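Local coordinates for protein aminoglycoside phosphotransferase (Alicyclobacillus acidocaldarius subsp. acidocaldarius, PDB 4PDY) that probably transfers a phosphate group to a small-molecule acceptor, at residues C73-K84 and T130-F141. Sequence-based numbering, arbitrary orientation. Where two conformers were deposited one is given.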
loop_
_atom_site.group_PDB
_atom_site.type_symbol
_atom_site.label_atom_id
_atom_site.label_comp_id
_atom_site.label_asym_id
_atom_site.label_seq_id
_atom_site.Cartn_x
_atom_site.Cartn_y
_atom_site.Cartn_z
ATOM N N CYS A 73 -5.434 -3.728 -17.930
ATOM C CA CYS A 73 -5.656 -4.517 -16.739
ATOM C C CYS A 73 -7.003 -4.211 -16.116
ATOM O O CYS A 73 -7.764 -5.120 -15.786
ATOM C CB CYS A 73 -4.535 -4.280 -15.740
ATOM S SG CYS A 73 -4.792 -5.258 -14.270
ATOM N N LEU A 74 -7.286 -2.924 -15.933
ATOM C CA LEU A 74 -8.570 -2.544 -15.364
ATOM C C LEU A 74 -9.731 -2.908 -16.262
ATOM O O LEU A 74 -10.782 -3.333 -15.761
ATOM C CB LEU A 74 -8.544 -1.073 -14.978
ATOM C CG LEU A 74 -7.734 -0.855 -13.685
ATOM C CD1 LEU A 74 -7.329 0.597 -13.530
ATOM C CD2 LEU A 74 -8.493 -1.382 -12.468
ATOM N N ARG A 75 -9.592 -2.767 -17.572
ATOM C CA ARG A 75 -10.697 -3.170 -18.431
ATOM C C ARG A 75 -10.890 -4.683 -18.393
ATOM O O ARG A 75 -12.023 -5.168 -18.457
ATOM C CB ARG A 75 -10.505 -2.652 -19.843
ATOM C CG ARG A 75 -10.885 -1.184 -19.943
ATOM C CD ARG A 75 -10.822 -0.650 -21.354
ATOM N NE ARG A 75 -10.823 0.813 -21.396
ATOM C CZ ARG A 75 -10.435 1.505 -22.457
ATOM N NH1 ARG A 75 -10.014 0.871 -23.534
ATOM N NH2 ARG A 75 -10.444 2.824 -22.439
ATOM N N HIS A 76 -9.795 -5.440 -18.276
ATOM C CA HIS A 76 -9.940 -6.884 -18.093
ATOM C C HIS A 76 -10.701 -7.205 -16.801
ATOM O O HIS A 76 -11.669 -7.986 -16.789
ATOM C CB HIS A 76 -8.572 -7.556 -18.077
ATOM C CG HIS A 76 -8.658 -8.992 -17.699
ATOM N ND1 HIS A 76 -8.803 -9.995 -18.626
ATOM C CD2 HIS A 76 -8.726 -9.587 -16.485
ATOM C CE1 HIS A 76 -8.914 -11.157 -18.004
ATOM N NE2 HIS A 76 -8.890 -10.929 -16.705
ATOM N N ALA A 77 -10.276 -6.584 -15.717
ATOM C CA ALA A 77 -10.946 -6.770 -14.440
ATOM C C ALA A 77 -12.447 -6.443 -14.552
ATOM O O ALA A 77 -13.307 -7.166 -14.049
ATOM C CB ALA A 77 -10.271 -5.913 -13.374
ATOM N N GLN A 78 -12.749 -5.362 -15.250
ATOM C CA GLN A 78 -14.131 -4.973 -15.438
ATOM C C GLN A 78 -14.975 -6.007 -16.190
ATOM O O GLN A 78 -16.148 -6.230 -15.855
ATOM C CB GLN A 78 -14.158 -3.681 -16.195
ATOM C CG GLN A 78 -15.544 -3.312 -16.625
ATOM C CD GLN A 78 -15.494 -2.012 -17.309
ATOM O OE1 GLN A 78 -14.820 -1.871 -18.347
ATOM N NE2 GLN A 78 -16.126 -1.020 -16.714
ATOM N N GLU A 79 -14.393 -6.622 -17.225
ATOM C CA GLU A 79 -15.078 -7.696 -17.966
ATOM C C GLU A 79 -15.355 -8.904 -17.067
ATOM O O GLU A 79 -16.225 -9.717 -17.372
ATOM C CB GLU A 79 -14.279 -8.144 -19.217
ATOM C CG GLU A 79 -14.498 -7.289 -20.462
ATOM C CD GLU A 79 -14.471 -8.087 -21.779
ATOM O OE1 GLU A 79 -14.207 -9.315 -21.755
ATOM O OE2 GLU A 79 -14.726 -7.490 -22.855
ATOM N N GLN A 80 -14.598 -9.021 -15.976
ATOM C CA GLN A 80 -14.827 -10.036 -14.949
ATOM C C GLN A 80 -15.739 -9.562 -13.808
ATOM O O GLN A 80 -15.950 -10.305 -12.849
ATOM C CB GLN A 80 -13.486 -10.480 -14.358
ATOM C CG GLN A 80 -12.524 -11.060 -15.384
ATOM C CD GLN A 80 -13.092 -12.285 -16.058
ATOM O OE1 GLN A 80 -13.204 -12.344 -17.277
ATOM N NE2 GLN A 80 -13.463 -13.266 -15.261
ATOM N N GLY A 81 -16.266 -8.333 -13.884
ATOM C CA GLY A 81 -17.216 -7.847 -12.887
ATOM C C GLY A 81 -16.688 -6.780 -11.946
ATOM O O GLY A 81 -17.435 -6.254 -11.128
ATOM N N PHE A 82 -15.405 -6.444 -12.040
ATOM C CA PHE A 82 -14.813 -5.504 -11.095
ATOM C C PHE A 82 -15.334 -4.079 -11.347
ATOM O O PHE A 82 -15.296 -3.594 -12.470
ATOM C CB PHE A 82 -13.305 -5.503 -11.258
ATOM C CG PHE A 82 -12.565 -4.700 -10.224
ATOM C CD1 PHE A 82 -12.645 -5.003 -8.880
ATOM C CD2 PHE A 82 -11.781 -3.607 -10.607
ATOM C CE1 PHE A 82 -11.931 -4.286 -7.952
ATOM C CE2 PHE A 82 -11.058 -2.897 -9.672
ATOM C CZ PHE A 82 -11.151 -3.219 -8.345
ATOM N N THR A 83 -15.722 -3.413 -10.267
ATOM C CA THR A 83 -16.297 -2.066 -10.342
ATOM C C THR A 83 -15.514 -1.042 -9.533
ATOM O O THR A 83 -15.781 0.151 -9.656
ATOM C CB THR A 83 -17.741 -2.029 -9.759
ATOM O OG1 THR A 83 -17.684 -2.240 -8.325
ATOM C CG2 THR A 83 -18.596 -3.072 -10.402
ATOM N N LYS A 84 -14.534 -1.468 -8.748
ATOM C CA LYS A 84 -14.014 -0.645 -7.657
ATOM C C LYS A 84 -12.812 0.186 -8.058
ATOM O O LYS A 84 -11.765 0.153 -7.400
ATOM C CB LYS A 84 -13.672 -1.503 -6.428
ATOM C CG LYS A 84 -14.797 -2.429 -5.974
ATOM C CD LYS A 84 -15.962 -1.648 -5.364
ATOM C CE LYS A 84 -17.095 -2.558 -4.950
ATOM N NZ LYS A 84 -16.755 -3.590 -3.926
ATOM N N THR A 130 -12.465 -4.914 -1.661
ATOM C CA THR A 130 -12.096 -4.359 -2.946
ATOM C C THR A 130 -10.739 -4.909 -3.441
ATOM O O THR A 130 -10.609 -5.263 -4.623
ATOM C CB THR A 130 -12.095 -2.819 -2.856
ATOM O OG1 THR A 130 -13.458 -2.380 -2.769
ATOM C CG2 THR A 130 -11.387 -2.186 -4.021
ATOM N N LEU A 131 -9.744 -4.912 -2.558
ATOM C CA LEU A 131 -8.437 -5.454 -2.938
ATOM C C LEU A 131 -8.539 -6.927 -3.377
ATOM O O LEU A 131 -7.919 -7.333 -4.362
ATOM C CB LEU A 131 -7.459 -5.310 -1.778
ATOM C CG LEU A 131 -6.999 -3.873 -1.477
ATOM C CD1 LEU A 131 -6.333 -3.852 -0.105
ATOM C CD2 LEU A 131 -6.079 -3.321 -2.561
ATOM N N ALA A 132 -9.319 -7.703 -2.643
ATOM C CA ALA A 132 -9.530 -9.103 -2.985
ATOM C C ALA A 132 -10.219 -9.252 -4.330
ATOM O O ALA A 132 -9.894 -10.115 -5.136
ATOM C CB ALA A 132 -10.319 -9.772 -1.894
ATOM N N GLN A 133 -11.214 -8.399 -4.577
ATOM C CA GLN A 133 -11.912 -8.421 -5.860
ATOM C C GLN A 133 -10.971 -8.088 -7.009
ATOM O O GLN A 133 -11.057 -8.685 -8.079
ATOM C CB GLN A 133 -13.108 -7.455 -5.856
ATOM C CG GLN A 133 -14.255 -7.901 -4.981
ATOM C CD GLN A 133 -15.405 -6.929 -4.992
ATOM O OE1 GLN A 133 -15.187 -5.701 -5.040
ATOM N NE2 GLN A 133 -16.633 -7.451 -5.021
ATOM N N PHE A 134 -10.106 -7.102 -6.808
ATOM C CA PHE A 134 -9.137 -6.747 -7.842
ATOM C C PHE A 134 -8.203 -7.921 -8.161
ATOM O O PHE A 134 -7.950 -8.220 -9.317
ATOM C CB PHE A 134 -8.335 -5.516 -7.403
ATOM C CG PHE A 134 -7.256 -5.100 -8.379
ATOM C CD1 PHE A 134 -7.569 -4.732 -9.672
ATOM C CD2 PHE A 134 -5.930 -5.077 -7.996
ATOM C CE1 PHE A 134 -6.588 -4.350 -10.562
ATOM C CE2 PHE A 134 -4.945 -4.687 -8.866
ATOM C CZ PHE A 134 -5.270 -4.346 -10.165
ATOM N N HIS A 135 -7.740 -8.577 -7.113
ATOM C CA HIS A 135 -6.814 -9.693 -7.285
ATOM C C HIS A 135 -7.491 -10.826 -8.032
ATOM O O HIS A 135 -6.914 -11.394 -8.967
ATOM C CB HIS A 135 -6.298 -10.146 -5.932
ATOM C CG HIS A 135 -5.097 -11.034 -6.028
ATOM N ND1 HIS A 135 -3.817 -10.540 -6.093
ATOM C CD2 HIS A 135 -4.990 -12.380 -6.090
ATOM C CE1 HIS A 135 -2.965 -11.548 -6.185
ATOM N NE2 HIS A 135 -3.656 -12.671 -6.190
ATOM N N GLU A 136 -8.731 -11.119 -7.659
ATOM C CA GLU A 136 -9.485 -12.199 -8.291
ATOM C C GLU A 136 -9.771 -11.891 -9.758
ATOM O O GLU A 136 -9.631 -12.739 -10.640
ATOM C CB GLU A 136 -10.781 -12.444 -7.522
ATOM C CG GLU A 136 -11.682 -13.532 -8.085
ATOM C CD GLU A 136 -11.168 -14.949 -7.846
ATOM O OE1 GLU A 136 -10.159 -15.133 -7.132
ATOM O OE2 GLU A 136 -11.799 -15.889 -8.367
ATOM N N ALA A 137 -10.229 -10.653 -10.019
ATOM C CA ALA A 137 -10.610 -10.240 -11.371
ATOM C C ALA A 137 -9.448 -10.158 -12.352
ATOM O O ALA A 137 -9.677 -10.023 -13.544
ATOM C CB ALA A 137 -11.340 -8.898 -11.336
ATOM N N THR A 138 -8.221 -10.185 -11.837
ATOM C CA THR A 138 -7.029 -10.082 -12.673
ATOM C C THR A 138 -6.202 -11.370 -12.727
ATOM O O THR A 138 -5.091 -11.379 -13.252
ATOM C CB THR A 138 -6.132 -8.914 -12.230
ATOM O OG1 THR A 138 -5.788 -9.052 -10.849
ATOM C CG2 THR A 138 -6.846 -7.576 -12.448
ATOM N N ARG A 139 -6.754 -12.450 -12.186
ATOM C CA ARG A 139 -6.079 -13.749 -12.236
ATOM C C ARG A 139 -5.736 -14.067 -13.683
ATOM O O ARG A 139 -6.523 -13.840 -14.595
ATOM C CB ARG A 139 -7.041 -14.806 -11.684
ATOM C CG ARG A 139 -6.479 -16.198 -11.514
ATOM C CD ARG A 139 -7.435 -17.075 -10.705
ATOM N NE ARG A 139 -7.298 -16.865 -9.257
ATOM C CZ ARG A 139 -6.563 -17.620 -8.431
ATOM N NH1 ARG A 139 -5.876 -18.658 -8.886
ATOM N NH2 ARG A 139 -6.503 -17.332 -7.138
ATOM N N SER A 140 -4.536 -14.593 -13.891
ATOM C CA SER A 140 -4.104 -15.011 -15.213
ATOM C C SER A 140 -3.879 -13.872 -16.216
ATOM O O SER A 140 -3.536 -14.158 -17.365
ATOM C CB SER A 140 -5.072 -16.044 -15.828
ATOM O OG SER A 140 -5.142 -17.226 -15.041
ATOM N N PHE A 141 -4.035 -12.603 -15.808
ATOM C CA PHE A 141 -3.889 -11.486 -16.746
ATOM C C PHE A 141 -2.447 -11.012 -16.756
ATOM O O PHE A 141 -1.944 -10.538 -15.736
ATOM C CB PHE A 141 -4.786 -10.295 -16.375
ATOM C CG PHE A 141 -4.656 -9.138 -17.345
ATOM C CD1 PHE A 141 -5.221 -9.214 -18.603
ATOM C CD2 PHE A 141 -3.863 -8.042 -17.048
ATOM C CE1 PHE A 141 -5.053 -8.190 -19.520
ATOM C CE2 PHE A 141 -3.676 -7.016 -17.959
ATOM C CZ PHE A 141 -4.291 -7.084 -19.199
HETATM O O HOH W 1 -9.093 -12.987 -14.896
HETATM O O HOH W 2 -16.172 -5.232 -7.865
HETATM O O HOH W 3 -15.816 -2.316 -1.363
#
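Phe141 lies against His76 with the ring planes 31° apart, each ring taking the CB of the other over its face; the Phe141 CB sits 4.2 Å from the His76 ring centroid. With CG anti to the backbone N (chi1 -179°), the Phe141 ring also reaches Cys73, where its CE2 comes within 3.4 Å of Cys73 CA. Replacing Phe141 by alanine would probably leave one face of the His76 imidazole and the flank of Cys73 without their aromatic partner. Further apolar contacts follow: Cys73 SG on Thr138 CG2, Ala77 CB 3.8 Å from Ala137 CB, and Phe82 wedged in with Phe134 CA over its face and Gln133 CB at its edge. These residues join the end of helix 64-79, the helix of the kinase-like N-terminal lobe, and the loop after it to helix 121-137 of the C-terminal lobe and the turn that follows, helices 73-79 and 130-137 crossing at 95°. A Schellman motif at Gly81 ends helix 64-79 and leads the chain to Phe82. Polar bonds lie at both ends. The Lys84 side chain, bent twice along its length, brings NZ to donate to Gln133 OE1 (2.9 Å), tilted out of the carbonyl plane, and a water links the same NZ to Thr130 OG1, which also bonds to Val239 O. Another water, in the plane of the imidazole, joins His76 NE2 to Arg139 O.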